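Long-range contact in 361aa long hypothetical D-aminopeptidase (PDB 2DRH), which is of unestablished function but belongs to the S58 peptidase family and is probably an aminopeptidase: residues V192-V205 with P310-I323. Residues are numbered along the deposited sequence; the frame is centred on the assembly and turned at random.
Sequences VEIEGKKYTVGALV and PLFKATAEAVEEAI
Val201 and Leu311 meet because Val201 sets CG1 anti to its backbone N (chi1 171°), leaving CG2 beside that N and 3.7 Å from CD2 of Leu311, whose own CG lies anti to the carbonyl carbon. The motif is a beta-hairpin, strands 184-193 and 198-207, packed by one sheet face on helix 309-328, a helix layer on a sheet, consistent with the alpha-beta-beta-alpha sandwich of the DmpA (S58) family. Strand 198-205 and helix 310-323 run roughly parallel, their axes 7.4 Å apart at a crossing angle of -34°. Alternate strand residues Val201, Ala203 and Val205 face the helix, where Ala314, Ala318 and Ala322 form a smooth ridge that permits this close approach: CB of Ala203 lies 3.6 Å from CB of Ala318. At the hairpin end Leu311 is wedged among apolar groups, its CD2 against Val192 CG2 and its CG 3.6 Å from Ile194 CD1, these two side chains crossing at about a right angle. With an alanine at Val201 both methyl branches go, which is likely to open a gap beside Leu311 CD2 and Thr315 and leave the leucine branch less firmly fixed. Helix 252-268 flanks the same helix through Val258 and Ala262, while Arg190, on hairpin strand 184-193, forms salt bridges with Glu317 and Glu321. CG1 of Val192 presses on CB of Ala314 at 3.4 Å, a tight fit. Next to Val201 CG1, Thr315 OG1 donates to Leu311 O at 2.6 Å, tilted 28° from the carbonyl plane, and Thr315 N reaches the same oxygen from the opposite face.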
loop_
_atom_site.group_PDB
_atom_site.type_symbol
_atom_site.label_atom_id
_atom_site.label_comp_id
_atom_site.label_asym_id
_atom_site.label_seq_id
_atom_site.Cartn_x
_atom_site.Cartn_y
_atom_site.Cartn_z
ATOM N N VAL A 192 -25.092 -5.127 16.114
ATOM C CA VAL A 192 -24.412 -6.402 16.345
ATOM C C VAL A 192 -23.972 -6.511 17.802
ATOM O O VAL A 192 -23.553 -5.522 18.412
ATOM C CB VAL A 192 -23.156 -6.566 15.432
ATOM C CG1 VAL A 192 -23.503 -6.197 13.992
ATOM C CG2 VAL A 192 -22.008 -5.706 15.940
ATOM N N GLU A 193 -24.066 -7.711 18.365
ATOM C CA GLU A 193 -23.647 -7.898 19.746
ATOM C C GLU A 193 -22.345 -8.676 19.793
ATOM O O GLU A 193 -22.252 -9.780 19.258
ATOM C CB GLU A 193 -24.724 -8.627 20.564
ATOM C CG GLU A 193 -24.346 -8.757 22.035
ATOM C CD GLU A 193 -25.488 -9.238 22.912
ATOM O OE1 GLU A 193 -26.462 -8.478 23.110
ATOM O OE2 GLU A 193 -25.409 -10.380 23.407
ATOM N N ILE A 194 -21.337 -8.084 20.424
ATOM C CA ILE A 194 -20.032 -8.717 20.543
ATOM C C ILE A 194 -19.622 -8.798 22.011
ATOM O O ILE A 194 -19.405 -7.780 22.668
ATOM C CB ILE A 194 -18.962 -7.935 19.755
ATOM C CG1 ILE A 194 -19.330 -7.915 18.267
ATOM C CG2 ILE A 194 -17.598 -8.571 19.952
ATOM C CD1 ILE A 194 -18.424 -7.039 17.431
ATOM N N GLU A 195 -19.520 -10.024 22.512
ATOM C CA GLU A 195 -19.152 -10.263 23.900
ATOM C C GLU A 195 -20.061 -9.489 24.847
ATOM O O GLU A 195 -19.598 -8.700 25.668
ATOM C CB GLU A 195 -17.688 -9.875 24.143
ATOM C CG GLU A 195 -16.675 -10.756 23.413
ATOM C CD GLU A 195 -16.884 -12.237 23.678
ATOM O OE1 GLU A 195 -17.738 -12.857 23.008
ATOM O OE2 GLU A 195 -16.203 -12.787 24.565
ATOM N N GLY A 196 -21.364 -9.709 24.704
ATOM C CA GLY A 196 -22.339 -9.054 25.557
ATOM C C GLY A 196 -22.465 -7.549 25.418
ATOM O O GLY A 196 -22.902 -6.879 26.352
ATOM N N LYS A 197 -22.092 -7.007 24.265
ATOM C CA LYS A 197 -22.193 -5.568 24.052
ATOM C C LYS A 197 -22.778 -5.245 22.684
ATOM O O LYS A 197 -22.438 -5.878 21.683
ATOM C CB LYS A 197 -20.819 -4.908 24.201
ATOM C CG LYS A 197 -20.203 -5.090 25.579
ATOM C CD LYS A 197 -21.142 -4.582 26.669
ATOM C CE LYS A 197 -20.618 -4.909 28.057
ATOM N NZ LYS A 197 -21.572 -4.478 29.122
ATOM N N LYS A 198 -23.666 -4.260 22.647
ATOM C CA LYS A 198 -24.284 -3.863 21.397
ATOM C C LYS A 198 -23.471 -2.776 20.712
ATOM O O LYS A 198 -23.026 -1.820 21.346
ATOM C CB LYS A 198 -25.709 -3.356 21.641
ATOM C CG LYS A 198 -26.696 -4.432 22.076
ATOM C CD LYS A 198 -28.076 -3.834 22.324
ATOM C CE LYS A 198 -29.089 -4.899 22.719
ATOM N NZ LYS A 198 -29.252 -5.930 21.655
ATOM N N TYR A 199 -23.265 -2.941 19.413
ATOM C CA TYR A 199 -22.528 -1.959 18.626
ATOM C C TYR A 199 -23.323 -1.721 17.348
ATOM O O TYR A 199 -23.953 -2.638 16.814
ATOM C CB TYR A 199 -21.128 -2.470 18.272
ATOM C CG TYR A 199 -20.201 -2.667 19.451
ATOM C CD1 TYR A 199 -19.712 -1.578 20.171
ATOM C CD2 TYR A 199 -19.801 -3.947 19.840
ATOM C CE1 TYR A 199 -18.843 -1.757 21.246
ATOM C CE2 TYR A 199 -18.938 -4.136 20.911
ATOM C CZ TYR A 199 -18.459 -3.039 21.610
ATOM O OH TYR A 199 -17.579 -3.222 22.658
ATOM N N THR A 200 -23.293 -0.487 16.865
ATOM C CA THR A 200 -24.009 -0.132 15.651
ATOM C C THR A 200 -23.043 0.161 14.503
ATOM O O THR A 200 -21.985 0.774 14.701
ATOM C CB THR A 200 -24.870 1.122 15.877
ATOM O OG1 THR A 200 -25.753 0.903 16.985
ATOM C CG2 THR A 200 -25.683 1.441 14.635
ATOM N N VAL A 201 -23.413 -0.286 13.309
ATOM C CA VAL A 201 -22.627 -0.038 12.106
ATOM C C VAL A 201 -23.560 0.638 11.110
ATOM O O VAL A 201 -24.528 0.030 10.654
ATOM C CB VAL A 201 -22.107 -1.339 11.464
ATOM C CG1 VAL A 201 -21.479 -1.024 10.097
ATOM C CG2 VAL A 201 -21.078 -1.997 12.381
ATOM N N GLY A 202 -23.277 1.895 10.789
ATOM C CA GLY A 202 -24.108 2.615 9.842
ATOM C C GLY A 202 -23.407 2.882 8.520
ATOM O O GLY A 202 -22.176 2.920 8.453
ATOM N N ALA A 203 -24.186 3.080 7.463
ATOM C CA ALA A 203 -23.602 3.343 6.156
ATOM C C ALA A 203 -24.375 4.353 5.334
ATOM O O ALA A 203 -25.600 4.353 5.318
ATOM C CB ALA A 203 -23.471 2.045 5.367
ATOM N N LEU A 204 -23.636 5.226 4.663
ATOM C CA LEU A 204 -24.218 6.217 3.780
ATOM C C LEU A 204 -23.449 6.080 2.469
ATOM O O LEU A 204 -22.214 6.114 2.450
ATOM C CB LEU A 204 -24.056 7.628 4.349
ATOM C CG LEU A 204 -24.612 8.750 3.459
ATOM C CD1 LEU A 204 -24.871 9.978 4.294
ATOM C CD2 LEU A 204 -23.632 9.078 2.324
ATOM N N VAL A 205 -24.169 5.910 1.370
ATOM C CA VAL A 205 -23.503 5.764 0.092
ATOM C C VAL A 205 -23.984 6.777 -0.927
ATOM O O VAL A 205 -25.110 7.262 -0.861
ATOM C CB VAL A 205 -23.720 4.352 -0.500
ATOM C CG1 VAL A 205 -23.267 3.284 0.498
ATOM C CG2 VAL A 205 -25.187 4.168 -0.876
ATOM N N PRO A 310 -18.208 -10.006 13.112
ATOM C CA PRO A 310 -19.594 -9.556 13.008
ATOM C C PRO A 310 -19.646 -8.141 12.433
ATOM O O PRO A 310 -20.548 -7.810 11.660
ATOM C CB PRO A 310 -20.078 -9.617 14.455
ATOM C CG PRO A 310 -19.342 -10.793 14.983
ATOM C CD PRO A 310 -17.946 -10.555 14.457
ATOM N N LEU A 311 -18.678 -7.304 12.801
ATOM C CA LEU A 311 -18.652 -5.940 12.284
ATOM C C LEU A 311 -18.326 -5.949 10.776
ATOM O O LEU A 311 -18.814 -5.103 10.025
ATOM C CB LEU A 311 -17.631 -5.091 13.055
ATOM C CG LEU A 311 -17.900 -4.891 14.561
ATOM C CD1 LEU A 311 -16.672 -4.315 15.233
ATOM C CD2 LEU A 311 -19.089 -3.968 14.772
ATOM N N PHE A 312 -17.507 -6.900 10.335
ATOM C CA PHE A 312 -17.177 -6.996 8.909
ATOM C C PHE A 312 -18.444 -7.352 8.130
ATOM O O PHE A 312 -18.718 -6.789 7.071
ATOM C CB PHE A 312 -16.126 -8.082 8.650
ATOM C CG PHE A 312 -14.740 -7.737 9.129
ATOM C CD1 PHE A 312 -14.434 -6.471 9.612
ATOM C CD2 PHE A 312 -13.724 -8.691 9.066
ATOM C CE1 PHE A 312 -13.138 -6.159 10.023
ATOM C CE2 PHE A 312 -12.432 -8.390 9.474
ATOM C CZ PHE A 312 -12.139 -7.122 9.952
ATOM N N LYS A 313 -19.216 -8.296 8.660
ATOM C CA LYS A 313 -20.451 -8.710 8.001
ATOM C C LYS A 313 -21.486 -7.588 8.010
ATOM O O LYS A 313 -22.106 -7.298 6.984
ATOM C CB LYS A 313 -21.029 -9.958 8.677
ATOM C CG LYS A 313 -22.473 -10.254 8.284
ATOM C CD LYS A 313 -22.966 -11.558 8.873
ATOM C CE LYS A 313 -22.260 -12.734 8.230
ATOM N NZ LYS A 313 -22.459 -12.707 6.760
ATOM N N ALA A 314 -21.665 -6.962 9.172
ATOM C CA ALA A 314 -22.617 -5.866 9.329
ATOM C C ALA A 314 -22.289 -4.729 8.357
ATOM O O ALA A 314 -23.180 -4.069 7.840
ATOM C CB ALA A 314 -22.590 -5.348 10.780
ATOM N N THR A 315 -21.003 -4.500 8.129
ATOM C CA THR A 315 -20.564 -3.454 7.213
ATOM C C THR A 315 -21.044 -3.790 5.804
ATOM O O THR A 315 -21.687 -2.971 5.149
ATOM C CB THR A 315 -19.022 -3.334 7.204
ATOM O OG1 THR A 315 -18.568 -2.956 8.507
ATOM C CG2 THR A 315 -18.561 -2.283 6.177
ATOM N N ALA A 316 -20.726 -4.996 5.345
ATOM C CA ALA A 316 -21.135 -5.437 4.017
ATOM C C ALA A 316 -22.649 -5.331 3.889
ATOM O O ALA A 316 -23.167 -4.912 2.853
ATOM C CB ALA A 316 -20.682 -6.884 3.775
ATOM N N GLU A 317 -23.361 -5.711 4.945
ATOM C CA GLU A 317 -24.820 -5.645 4.926
ATOM C C GLU A 317 -25.331 -4.217 4.795
ATOM O O GLU A 317 -26.153 -3.923 3.929
ATOM C CB GLU A 317 -25.405 -6.265 6.191
ATOM C CG GLU A 317 -25.720 -7.730 6.077
ATOM C CD GLU A 317 -26.227 -8.308 7.389
ATOM O OE1 GLU A 317 -27.111 -7.690 8.019
ATOM O OE2 GLU A 317 -25.745 -9.382 7.784
ATOM N N ALA A 318 -24.851 -3.336 5.665
ATOM C CA ALA A 318 -25.264 -1.939 5.644
ATOM C C ALA A 318 -25.016 -1.324 4.265
ATOM O O ALA A 318 -25.849 -0.582 3.757
ATOM C CB ALA A 318 -24.510 -1.158 6.706
ATOM N N VAL A 319 -23.867 -1.626 3.669
ATOM C CA VAL A 319 -23.545 -1.086 2.349
ATOM C C VAL A 319 -24.490 -1.621 1.283
ATOM O O VAL A 319 -25.027 -0.854 0.501
ATOM C CB VAL A 319 -22.084 -1.408 1.939
ATOM C CG1 VAL A 319 -21.860 -1.082 0.441
ATOM C CG2 VAL A 319 -21.121 -0.590 2.792
ATOM N N GLU A 320 -24.709 -2.933 1.261
ATOM C CA GLU A 320 -25.593 -3.517 0.257
ATOM C C GLU A 320 -26.984 -2.896 0.300
ATOM O O GLU A 320 -27.521 -2.502 -0.739
ATOM C CB GLU A 320 -25.703 -5.038 0.426
ATOM C CG GLU A 320 -26.516 -5.718 -0.682
ATOM C CD GLU A 320 -26.589 -7.237 -0.544
ATOM O OE1 GLU A 320 -25.679 -7.835 0.080
ATOM O OE2 GLU A 320 -27.551 -7.836 -1.078
ATOM N N GLU A 321 -27.576 -2.806 1.491
ATOM C CA GLU A 321 -28.898 -2.225 1.576
ATOM C C GLU A 321 -28.846 -0.734 1.261
ATOM O O GLU A 321 -29.724 -0.213 0.572
ATOM C CB GLU A 321 -29.523 -2.439 2.963
ATOM C CG GLU A 321 -31.056 -2.307 2.938
ATOM C CD GLU A 321 -31.676 -2.049 4.307
ATOM O OE1 GLU A 321 -31.358 -2.780 5.269
ATOM O OE2 GLU A 321 -32.493 -1.110 4.412
ATOM N N ALA A 322 -27.816 -0.049 1.755
ATOM C CA ALA A 322 -27.682 1.384 1.513
ATOM C C ALA A 322 -27.681 1.692 0.016
ATOM O O ALA A 322 -28.244 2.704 -0.411
ATOM C CB ALA A 322 -26.413 1.918 2.155
ATOM N N ILE A 323 -27.049 0.828 -0.773
ATOM C CA ILE A 323 -27.002 1.025 -2.217
ATOM C C ILE A 323 -28.403 0.885 -2.787
ATOM O O ILE A 323 -28.860 1.739 -3.549
ATOM C CB ILE A 323 -26.066 0.000 -2.900
ATOM C CG1 ILE A 323 -24.615 0.282 -2.496
ATOM C CG2 ILE A 323 -26.229 0.069 -4.426
ATOM C CD1 ILE A 323 -23.618 -0.753 -2.984
#